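Local coordinates for protein acetylxylan esterase / glucomannan deacetylase (PDB 2WAA) that removes acetyl groups from acetylated xylan and glucomannan, thereby taking part in the breakdown of plant cell wall polysaccharides, at residues A[65-70]-A[86-91]; A[204-209]-A[219-224]; A[251-256]-A[292-297]. One frame throughout, in Å; residues are numbered along the deposited sequence.

Contact 1. Residues A[65-70]-A[86-91]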
loop_
_atom_site.group_PDB
_atom_site.type_symbol
_atom_site.label_atom_id
_atom_site.label_comp_id
_atom_site.label_asym_id
_atom_site.label_seq_id
_atom_site.Cartn_x
_atom_site.Cartn_y
_atom_site.Cartn_z
ATOM N N ILE A 65 -5.846 2.954 11.600
ATOM C CA ILE A 65 -6.675 3.133 10.422
ATOM C C ILE A 65 -7.141 4.599 10.346
ATOM O O ILE A 65 -7.168 5.313 11.368
ATOM C CB ILE A 65 -7.912 2.214 10.473
ATOM C CG1 ILE A 65 -8.781 2.557 11.720
ATOM C CG2 ILE A 65 -7.461 0.707 10.435
ATOM C CD1 ILE A 65 -10.133 1.852 11.752
ATOM N N ASP A 66 -7.492 5.029 9.123
ATOM C CA ASP A 66 -8.267 6.263 8.917
ATOM C C ASP A 66 -9.713 5.894 8.601
ATOM O O ASP A 66 -9.972 4.908 7.919
ATOM C CB ASP A 66 -7.742 7.071 7.708
ATOM C CG ASP A 66 -6.491 7.925 8.069
ATOM O OD1 ASP A 66 -6.426 8.452 9.194
ATOM O OD2 ASP A 66 -5.609 8.089 7.202
ATOM N N VAL A 67 -10.645 6.687 9.121
ATOM C CA VAL A 67 -12.058 6.479 8.823
ATOM C C VAL A 67 -12.501 7.807 8.198
ATOM O O VAL A 67 -12.243 8.860 8.744
ATOM C CB VAL A 67 -12.896 6.225 10.096
ATOM C CG1 VAL A 67 -14.424 6.106 9.695
ATOM C CG2 VAL A 67 -12.447 4.913 10.780
ATOM N N ILE A 68 -13.078 7.734 7.015
ATOM C CA ILE A 68 -13.514 8.947 6.308
ATOM C C ILE A 68 -15.002 8.820 5.980
ATOM O O ILE A 68 -15.435 7.861 5.332
ATOM C CB ILE A 68 -12.726 9.193 5.033
ATOM C CG1 ILE A 68 -11.206 9.206 5.338
ATOM C CG2 ILE A 68 -13.180 10.507 4.376
ATOM C CD1 ILE A 68 -10.363 8.910 4.158
ATOM N N ILE A 69 -15.781 9.759 6.504
ATOM C CA ILE A 69 -17.240 9.765 6.345
ATOM C C ILE A 69 -17.583 10.890 5.380
ATOM O O ILE A 69 -17.195 12.031 5.631
ATOM C CB ILE A 69 -17.913 10.060 7.662
ATOM C CG1 ILE A 69 -17.439 9.084 8.746
ATOM C CG2 ILE A 69 -19.463 10.030 7.450
ATOM C CD1 ILE A 69 -17.676 7.615 8.365
ATOM N N ASP A 70 -18.221 10.557 4.255
ATOM C CA ASP A 70 -18.538 11.542 3.234
ATOM C C ASP A 70 -17.280 12.327 2.880
ATOM O O ASP A 70 -16.218 11.729 2.606
ATOM C CB ASP A 70 -19.703 12.420 3.701
ATOM C CG ASP A 70 -20.980 11.573 3.967
ATOM O OD1 ASP A 70 -21.229 10.656 3.171
ATOM O OD2 ASP A 70 -21.707 11.833 4.939
ATOM N N VAL A 86 -16.191 -0.297 16.774
ATOM C CA VAL A 86 -15.718 1.004 16.316
ATOM C C VAL A 86 -16.870 1.747 15.669
ATOM O O VAL A 86 -17.436 1.289 14.693
ATOM C CB VAL A 86 -14.567 0.846 15.280
ATOM C CG1 VAL A 86 -14.062 2.227 14.761
ATOM C CG2 VAL A 86 -13.402 0.042 15.892
ATOM N N GLU A 87 -17.226 2.895 16.222
ATOM C CA GLU A 87 -18.289 3.699 15.611
ATOM C C GLU A 87 -17.719 4.439 14.410
ATOM O O GLU A 87 -16.709 5.145 14.545
ATOM C CB GLU A 87 -18.820 4.741 16.610
ATOM C CG GLU A 87 -20.039 5.500 16.014
ATOM C CD GLU A 87 -20.660 6.447 17.044
ATOM O OE1 GLU A 87 -21.565 5.995 17.766
ATOM O OE2 GLU A 87 -20.231 7.606 17.121
ATOM N N LEU A 88 -18.323 4.248 13.240
ATOM C CA LEU A 88 -17.840 4.892 12.033
ATOM C C LEU A 88 -18.575 6.204 11.841
ATOM O O LEU A 88 -17.943 7.227 11.574
ATOM C CB LEU A 88 -18.031 3.961 10.811
ATOM C CG LEU A 88 -17.247 2.616 10.901
ATOM C CD1 LEU A 88 -17.603 1.711 9.730
ATOM C CD2 LEU A 88 -15.732 2.816 11.032
ATOM N N PHE A 89 -19.890 6.205 12.011
ATOM C CA PHE A 89 -20.625 7.479 12.043
ATOM C C PHE A 89 -21.899 7.319 12.854
ATOM O O PHE A 89 -22.349 6.205 13.102
ATOM C CB PHE A 89 -20.922 8.011 10.612
ATOM C CG PHE A 89 -22.062 7.313 9.901
ATOM C CD1 PHE A 89 -23.397 7.620 10.167
ATOM C CD2 PHE A 89 -21.788 6.398 8.896
ATOM C CE1 PHE A 89 -24.460 6.987 9.439
ATOM C CE2 PHE A 89 -22.801 5.768 8.183
ATOM C CZ PHE A 89 -24.151 6.066 8.450
ATOM N N HIS A 90 -22.450 8.439 13.281
ATOM C CA HIS A 90 -23.701 8.454 13.971
ATOM C C HIS A 90 -24.306 9.855 13.821
ATOM O O HIS A 90 -23.632 10.851 14.151
ATOM C CB HIS A 90 -23.441 8.202 15.461
ATOM C CG HIS A 90 -24.700 8.131 16.256
ATOM N ND1 HIS A 90 -24.742 8.308 17.624
ATOM C CD2 HIS A 90 -25.979 7.932 15.859
ATOM C CE1 HIS A 90 -25.992 8.185 18.040
ATOM N NE2 HIS A 90 -26.763 7.958 16.990
ATOM N N PHE A 91 -25.527 9.916 13.299
ATOM C CA PHE A 91 -26.299 11.162 13.205
ATOM C C PHE A 91 -27.654 10.897 13.847
ATOM O O PHE A 91 -28.077 9.769 13.970
ATOM C CB PHE A 91 -26.499 11.532 11.745
ATOM C CG PHE A 91 -25.215 11.750 11.032
ATOM C CD1 PHE A 91 -24.431 12.848 11.335
ATOM C CD2 PHE A 91 -24.748 10.809 10.111
ATOM C CE1 PHE A 91 -23.199 13.016 10.708
ATOM C CE2 PHE A 91 -23.531 10.977 9.467
ATOM C CZ PHE A 91 -22.752 12.097 9.761
#
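V67 and I69 of strand 63-69 face L88 and F89 of strand 84-91 across the interior of the N-terminal beta-sandwich, the carbohydrate esterase 2 domain. The strands belong to different antiparallel sheets; the axes of the segments run nearly parallel, at 17°, and come within 7.6 Å, and with no hydrogen bond between them they meet mainly through side chains. At L88 and F89 the second strand carries a classic beta bulge, both residues facing L52 of the adjacent strand 51-58. L88 sends CD2 between the two branches of V67, 3.8 Å from CG1 and 3.9 Å from CG2, the two side chains crossing at about a right angle. I69 lies against the bulge itself: its CG1 sits beside the backbone N (chi1 -54°), and CD1 reaches 3.2 Å from the backbone L88 O; this carbonyl oxygen is hydrogen-bonded to a glycerol, probably from the crystallisation liquor. The ring of F89 turns away to meet H97, and V99 of strand 94-103 touches I69, L88 and F89 alike. Against I69, F89 therefore offers mainly its CB, which stands 4.0 Å from both I69 CD1 and I69 CG2, while the same CD1 lies at the edge of the ring, near its plane.

Contact 2. Residues A[204-209]-A[219-224]; sequences DFYQFT and WDHHRY
Q207, at the third position of a type I turn from F205 to F208, accepts an almost straight backbone hydrogen bond, with W219 N 2.9 Å from Q207 O and an N-H...O angle of 169°. Beyond this link the side chains gather round H221. Y206, its CG anti to the backbone N, lays its phenol beside the imidazole with the planes 22° apart but slid so far that the rings barely overlap. Y206 OH stands over one face of H221, 3.1 Å from CE1, and is hydrogen-bonded to H263 NE2 and N262 ND2. W219 O lies over the opposite imidazole face. At the ring edge, H221 NE2 makes a weak hydrogen bond of 3.3 Å to Q207 OE1, the amide plane turned 73° from the ring. The bend of the Q207 chain at chi2 folds this oxygen back toward the partner segment, where a water bridges Q207 OE1, at 2.6 Å, and W219 O, at 2.8 Å. The contact clasps the long loop between helix 202-205 and strand 228-231 of the GDSL-type hydrolase domain; an Asx turn, D220 OD1 accepting from H222 N, leads into the short 3-10 segment 221-223. T209 meets the indole of W219 at its edge, with T209 OG1 3.4 Å from W219 CE3 and the methyl CG2 close to the same carbon. R223 CD rests over a face of that indole, and R25, which also binds the carbonyls of Y206 and F208, makes a cation-pi contact with it.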
loop_
_atom_site.group_PDB
_atom_site.type_symbol
_atom_site.label_atom_id
_atom_site.label_comp_id
_atom_site.label_asym_id
_atom_site.label_seq_id
_atom_site.Cartn_x
_atom_site.Cartn_y
_atom_site.Cartn_z
ATOM N N ASP A 204 9.934 -12.485 -2.216
ATOM C CA ASP A 204 9.241 -13.368 -1.269
ATOM C C ASP A 204 7.924 -12.773 -0.805
ATOM O O ASP A 204 6.873 -13.378 -1.019
ATOM C CB ASP A 204 10.131 -13.674 -0.049
ATOM C CG ASP A 204 11.457 -14.265 -0.477
ATOM O OD1 ASP A 204 11.430 -15.303 -1.125
ATOM O OD2 ASP A 204 12.516 -13.692 -0.225
ATOM N N PHE A 205 7.957 -11.571 -0.233
ATOM C CA PHE A 205 6.689 -11.035 0.304
ATOM C C PHE A 205 5.725 -10.589 -0.768
ATOM O O PHE A 205 4.535 -10.455 -0.502
ATOM C CB PHE A 205 6.861 -9.983 1.443
ATOM C CG PHE A 205 7.490 -8.663 1.000
ATOM C CD1 PHE A 205 6.738 -7.681 0.331
ATOM C CD2 PHE A 205 8.837 -8.389 1.305
ATOM C CE1 PHE A 205 7.348 -6.455 -0.071
ATOM C CE2 PHE A 205 9.454 -7.170 0.908
ATOM C CZ PHE A 205 8.687 -6.198 0.230
ATOM N N TYR A 206 6.218 -10.359 -1.976
ATOM C CA TYR A 206 5.337 -10.073 -3.105
ATOM C C TYR A 206 4.328 -11.230 -3.307
ATOM O O TYR A 206 3.259 -11.044 -3.895
ATOM C CB TYR A 206 6.170 -9.888 -4.367
ATOM C CG TYR A 206 5.438 -10.204 -5.649
ATOM C CD1 TYR A 206 4.581 -9.291 -6.225
ATOM C CD2 TYR A 206 5.656 -11.412 -6.300
ATOM C CE1 TYR A 206 3.923 -9.581 -7.459
ATOM C CE2 TYR A 206 5.012 -11.724 -7.507
ATOM C CZ TYR A 206 4.144 -10.799 -8.071
ATOM O OH TYR A 206 3.520 -11.118 -9.264
ATOM N N GLN A 207 4.684 -12.426 -2.817
ATOM C CA GLN A 207 3.805 -13.580 -2.960
ATOM C C GLN A 207 2.759 -13.705 -1.858
ATOM O O GLN A 207 1.884 -14.564 -1.958
ATOM C CB GLN A 207 4.626 -14.908 -2.982
ATOM C CG GLN A 207 5.625 -15.045 -4.180
ATOM C CD GLN A 207 4.979 -15.155 -5.600
ATOM O OE1 GLN A 207 3.732 -15.187 -5.781
ATOM N NE2 GLN A 207 5.855 -15.171 -6.642
ATOM N N PHE A 208 2.832 -12.874 -0.819
ATOM C CA PHE A 208 2.026 -13.112 0.382
ATOM C C PHE A 208 0.847 -12.189 0.440
ATOM O O PHE A 208 0.954 -11.003 0.132
ATOM C CB PHE A 208 2.881 -12.820 1.627
ATOM C CG PHE A 208 4.113 -13.685 1.752
ATOM C CD1 PHE A 208 4.134 -14.954 1.184
ATOM C CD2 PHE A 208 5.197 -13.246 2.501
ATOM C CE1 PHE A 208 5.265 -15.773 1.339
ATOM C CE2 PHE A 208 6.336 -14.065 2.644
ATOM C CZ PHE A 208 6.356 -15.300 2.085
ATOM N N THR A 209 -0.291 -12.692 0.898
ATOM C CA THR A 209 -1.409 -11.776 1.071
ATOM C C THR A 209 -1.147 -10.795 2.216
ATOM O O THR A 209 -1.549 -9.605 2.179
ATOM C CB THR A 209 -2.659 -12.595 1.414
ATOM O OG1 THR A 209 -2.944 -13.458 0.303
ATOM C CG2 THR A 209 -3.862 -11.682 1.680
ATOM N N TRP A 219 -0.934 -15.074 -1.937
ATOM C CA TRP A 219 -1.792 -14.175 -2.707
ATOM C C TRP A 219 -2.025 -14.732 -4.108
ATOM O O TRP A 219 -1.061 -14.934 -4.912
ATOM C CB TRP A 219 -1.156 -12.761 -2.789
ATOM C CG TRP A 219 -1.948 -11.818 -3.617
ATOM C CD1 TRP A 219 -1.633 -11.363 -4.879
ATOM C CD2 TRP A 219 -3.195 -11.220 -3.274
ATOM N NE1 TRP A 219 -2.611 -10.504 -5.330
ATOM C CE2 TRP A 219 -3.584 -10.402 -4.365
ATOM C CE3 TRP A 219 -4.030 -11.298 -2.151
ATOM C CZ2 TRP A 219 -4.768 -9.679 -4.370
ATOM C CZ3 TRP A 219 -5.206 -10.583 -2.144
ATOM C CH2 TRP A 219 -5.563 -9.765 -3.252
ATOM N N ASP A 220 -3.298 -14.951 -4.440
ATOM C CA ASP A 220 -3.640 -15.357 -5.793
ATOM C C ASP A 220 -3.693 -14.132 -6.724
ATOM O O ASP A 220 -4.521 -13.242 -6.543
ATOM C CB ASP A 220 -5.004 -16.034 -5.732
ATOM C CG ASP A 220 -5.498 -16.496 -7.095
ATOM O OD1 ASP A 220 -4.770 -16.340 -8.109
ATOM O OD2 ASP A 220 -6.644 -17.005 -7.117
ATOM N N HIS A 221 -2.800 -14.082 -7.722
ATOM C CA HIS A 221 -2.687 -12.882 -8.576
ATOM C C HIS A 221 -3.886 -12.617 -9.450
ATOM O O HIS A 221 -4.072 -11.515 -9.958
ATOM C CB HIS A 221 -1.417 -12.986 -9.410
ATOM C CG HIS A 221 -0.198 -12.919 -8.583
ATOM N ND1 HIS A 221 0.166 -11.767 -7.925
ATOM C CD2 HIS A 221 0.726 -13.851 -8.261
ATOM C CE1 HIS A 221 1.273 -11.993 -7.242
ATOM N NE2 HIS A 221 1.622 -13.248 -7.418
ATOM N N HIS A 222 -4.723 -13.631 -9.631
ATOM C CA HIS A 222 -5.929 -13.459 -10.413
ATOM C C HIS A 222 -6.829 -12.457 -9.699
ATOM O O HIS A 222 -7.736 -11.884 -10.285
ATOM C CB HIS A 222 -6.640 -14.819 -10.539
ATOM C CG HIS A 222 -7.864 -14.777 -11.410
ATOM N ND1 HIS A 222 -9.120 -14.463 -10.922
ATOM C CD2 HIS A 222 -8.022 -14.999 -12.741
ATOM C CE1 HIS A 222 -9.997 -14.483 -11.916
ATOM N NE2 HIS A 222 -9.358 -14.809 -13.029
ATOM N N ARG A 223 -6.581 -12.247 -8.410
ATOM C CA ARG A 223 -7.433 -11.343 -7.630
ATOM C C ARG A 223 -7.093 -9.869 -7.872
ATOM O O ARG A 223 -7.851 -8.993 -7.447
ATOM C CB ARG A 223 -7.301 -11.622 -6.112
ATOM C CG ARG A 223 -7.743 -13.055 -5.668
ATOM C CD ARG A 223 -7.411 -13.299 -4.146
ATOM N NE ARG A 223 -8.253 -12.460 -3.288
ATOM C CZ ARG A 223 -8.075 -12.307 -1.979
ATOM N NH1 ARG A 223 -7.113 -12.978 -1.349
ATOM N NH2 ARG A 223 -8.912 -11.529 -1.296
ATOM N N TYR A 224 -5.927 -9.579 -8.455
ATOM C CA TYR A 224 -5.623 -8.179 -8.840
ATOM C C TYR A 224 -4.624 -8.189 -9.992
ATOM O O TYR A 224 -3.461 -8.542 -9.796
ATOM C CB TYR A 224 -5.022 -7.430 -7.639
ATOM C CG TYR A 224 -4.874 -5.937 -7.840
ATOM C CD1 TYR A 224 -5.974 -5.090 -7.778
ATOM C CD2 TYR A 224 -3.632 -5.374 -8.110
ATOM C CE1 TYR A 224 -5.859 -3.704 -7.973
ATOM C CE2 TYR A 224 -3.497 -3.959 -8.295
ATOM C CZ TYR A 224 -4.615 -3.154 -8.218
ATOM O OH TYR A 224 -4.513 -1.786 -8.352
HETATM O O HOH W 1 1.499 -16.088 -4.776
#

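Contact 3. Residues A[251-256]-A[292-297]; sequences TYTRFV and RQQLHS
V256 and L295 pack tightly: V256 CG1 comes to 3.5 Å from L295 CD1, short for two carbons, and the two side chains cross at about a right angle. The V256 branch reaches this methyl because CG1 is anti to the backbone N (chi1 170°). The other leucine methyl, L295 CD2, lies against the preceding turn of the partner helix, 3.6 Å from T253 O and 3.9 Å from T253 CG2, as the side chains of T253 and L295 slide past one another in opposite directions. Q294, partly exposed, runs out in an extended chain across T253, its OE1 3.3 Å from T253 OG1. No hydrogen bond joins this pair; the threonine hydroxyl is instead hydrogen-bonded to I249 O, one turn earlier in its own helix, a bond that holds OG1 in place. Q294 also touches I249 and N250, while T291 touches T253, and I268 of strand 267-270 touches V256. One level further out, Y252 ties the first helix inward through a hydrogen bond of its hydroxyl to S231 OG, while R292 NE of the second is bound to V300 O. The second helix ends at L295; H296, with positive phi, is the first residue outside helical geometry. Helices 245-262 and 278-295 thus pack side by side in successive beta-alpha-beta crossovers, linking parallel strands 228-231, 267-270 and 300-302, as in the three-layer alpha/beta/alpha fold of SGNH hydrolases.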
loop_
_atom_site.group_PDB
_atom_site.type_symbol
_atom_site.label_atom_id
_atom_site.label_comp_id
_atom_site.label_asym_id
_atom_site.label_seq_id
_atom_site.Cartn_x
_atom_site.Cartn_y
_atom_site.Cartn_z
ATOM N N THR A 251 19.313 -10.990 -9.995
ATOM C CA THR A 251 18.085 -11.207 -9.262
ATOM C C THR A 251 16.982 -10.230 -9.621
ATOM O O THR A 251 15.825 -10.645 -9.662
ATOM C CB THR A 251 18.243 -11.629 -7.755
ATOM O OG1 THR A 251 17.313 -10.953 -6.884
ATOM C CG2 THR A 251 19.653 -11.494 -7.292
ATOM N N TYR A 252 17.331 -8.997 -9.992
ATOM C CA TYR A 252 16.291 -8.072 -10.408
ATOM C C TYR A 252 15.680 -8.588 -11.712
ATOM O O TYR A 252 14.458 -8.574 -11.893
ATOM C CB TYR A 252 16.837 -6.660 -10.601
ATOM C CG TYR A 252 15.852 -5.561 -10.244
ATOM C CD1 TYR A 252 14.476 -5.816 -10.168
ATOM C CD2 TYR A 252 16.304 -4.288 -9.943
ATOM C CE1 TYR A 252 13.546 -4.775 -9.837
ATOM C CE2 TYR A 252 15.393 -3.236 -9.638
ATOM C CZ TYR A 252 14.032 -3.496 -9.579
ATOM O OH TYR A 252 13.197 -2.474 -9.220
ATOM N N THR A 253 16.539 -9.054 -12.636
ATOM C CA THR A 253 16.053 -9.575 -13.904
ATOM C C THR A 253 15.123 -10.757 -13.639
ATOM O O THR A 253 14.030 -10.834 -14.218
ATOM C CB THR A 253 17.242 -10.027 -14.765
ATOM O OG1 THR A 253 17.994 -8.850 -15.113
ATOM C CG2 THR A 253 16.781 -10.725 -16.048
ATOM N N ARG A 254 15.536 -11.665 -12.754
ATOM C CA ARG A 254 14.692 -12.816 -12.496
ATOM C C ARG A 254 13.353 -12.404 -11.880
ATOM O O ARG A 254 12.314 -12.939 -12.258
ATOM C CB ARG A 254 15.417 -13.867 -11.672
ATOM C CG ARG A 254 14.590 -15.140 -11.571
ATOM C CD ARG A 254 15.384 -16.353 -11.147
ATOM N NE ARG A 254 14.482 -17.472 -10.869
ATOM C CZ ARG A 254 14.594 -18.679 -11.421
ATOM N NH1 ARG A 254 15.585 -18.932 -12.270
ATOM N NH2 ARG A 254 13.729 -19.634 -11.112
ATOM N N PHE A 255 13.364 -11.445 -10.965
ATOM C CA PHE A 255 12.086 -10.969 -10.380
ATOM C C PHE A 255 11.153 -10.313 -11.410
ATOM O O PHE A 255 9.941 -10.572 -11.420
ATOM C CB PHE A 255 12.380 -10.049 -9.166
ATOM C CG PHE A 255 11.127 -9.501 -8.503
ATOM C CD1 PHE A 255 10.172 -10.372 -7.982
ATOM C CD2 PHE A 255 10.892 -8.125 -8.440
ATOM C CE1 PHE A 255 8.989 -9.875 -7.392
ATOM C CE2 PHE A 255 9.723 -7.621 -7.842
ATOM C CZ PHE A 255 8.766 -8.509 -7.327
ATOM N N VAL A 256 11.690 -9.478 -12.304
ATOM C CA VAL A 256 10.832 -8.772 -13.241
ATOM C C VAL A 256 10.308 -9.804 -14.237
ATOM O O VAL A 256 9.166 -9.720 -14.649
ATOM C CB VAL A 256 11.566 -7.637 -13.947
ATOM C CG1 VAL A 256 10.731 -7.065 -15.101
ATOM C CG2 VAL A 256 11.932 -6.526 -12.909
ATOM N N ARG A 292 17.145 -3.760 -17.435
ATOM C CA ARG A 292 16.271 -3.598 -18.581
ATOM C C ARG A 292 16.941 -4.131 -19.857
ATOM O O ARG A 292 16.291 -4.726 -20.714
ATOM C CB ARG A 292 15.819 -2.141 -18.714
ATOM C CG ARG A 292 15.011 -1.682 -17.496
ATOM C CD ARG A 292 14.444 -0.263 -17.626
ATOM N NE ARG A 292 13.744 -0.069 -18.886
ATOM C CZ ARG A 292 14.298 0.456 -19.967
ATOM N NH1 ARG A 292 15.555 0.859 -19.925
ATOM N NH2 ARG A 292 13.601 0.579 -21.085
ATOM N N GLN A 293 18.239 -3.892 -19.989
ATOM C CA GLN A 293 18.958 -4.412 -21.154
ATOM C C GLN A 293 18.866 -5.942 -21.222
ATOM O O GLN A 293 18.541 -6.518 -22.280
ATOM C CB GLN A 293 20.413 -3.896 -21.164
ATOM C CG GLN A 293 21.237 -4.514 -22.301
ATOM C CD GLN A 293 22.444 -3.672 -22.667
ATOM O OE1 GLN A 293 22.353 -2.441 -22.752
ATOM N NE2 GLN A 293 23.575 -4.327 -22.914
ATOM N N GLN A 294 19.090 -6.608 -20.097
ATOM C CA GLN A 294 18.971 -8.073 -20.047
ATOM C C GLN A 294 17.554 -8.586 -20.269
ATOM O O GLN A 294 17.373 -9.635 -20.889
ATOM C CB GLN A 294 19.471 -8.634 -18.729
ATOM C CG GLN A 294 20.920 -8.285 -18.463
ATOM C CD GLN A 294 21.514 -9.102 -17.359
ATOM O OE1 GLN A 294 20.799 -9.831 -16.648
ATOM N NE2 GLN A 294 22.831 -8.988 -17.192
ATOM N N LEU A 295 16.562 -7.856 -19.769
ATOM C CA LEU A 295 15.164 -8.250 -19.951
ATOM C C LEU A 295 14.712 -8.239 -21.417
ATOM O O LEU A 295 13.967 -9.122 -21.844
ATOM C CB LEU A 295 14.223 -7.338 -19.161
ATOM C CG LEU A 295 14.231 -7.614 -17.656
ATOM C CD1 LEU A 295 13.607 -6.436 -16.919
ATOM C CD2 LEU A 295 13.564 -8.973 -17.261
ATOM N N HIS A 296 15.160 -7.229 -22.159
ATOM C CA HIS A 296 14.806 -7.019 -23.557
ATOM C C HIS A 296 13.302 -7.055 -23.732
ATOM O O HIS A 296 12.764 -7.782 -24.588
ATOM C CB HIS A 296 15.457 -8.058 -24.489
ATOM C CG HIS A 296 15.416 -7.656 -25.934
ATOM N ND1 HIS A 296 16.350 -6.809 -26.495
ATOM C CD2 HIS A 296 14.535 -7.951 -26.921
ATOM C CE1 HIS A 296 16.052 -6.606 -27.770
ATOM N NE2 HIS A 296 14.962 -7.296 -28.056
ATOM N N SER A 297 12.609 -6.263 -22.922
ATOM C CA SER A 297 11.155 -6.323 -22.900
ATOM C C SER A 297 10.592 -4.992 -23.330
ATOM O O SER A 297 11.031 -3.967 -22.841
ATOM C CB SER A 297 10.678 -6.610 -21.479
ATOM O OG SER A 297 9.265 -6.535 -21.415
#

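How the contacts relate
Contact 1 lies in the N-terminal beta-sandwich, whereas contacts 2 and 3 share the hydrolase domain; the centres of contacts 1 and 3 are about 44 Å apart, on opposite sides of the chain's centre. Contacts 1 and 3 are buried and chiefly aliphatic, without a hydrogen bond across either, but one joins two sheets and the other two helices. Contact 2, only partly buried, ties loop to loop and relies on polar and aromatic groups, including a water. Contacts 2 and 3 meet directly: the rings of Y206 and F255 pack edge-to-face, Y206 CD2 lying 3.8 Å from F255 CE1, so helix 245-262 serves both. All three lie away from the probable catalytic residues.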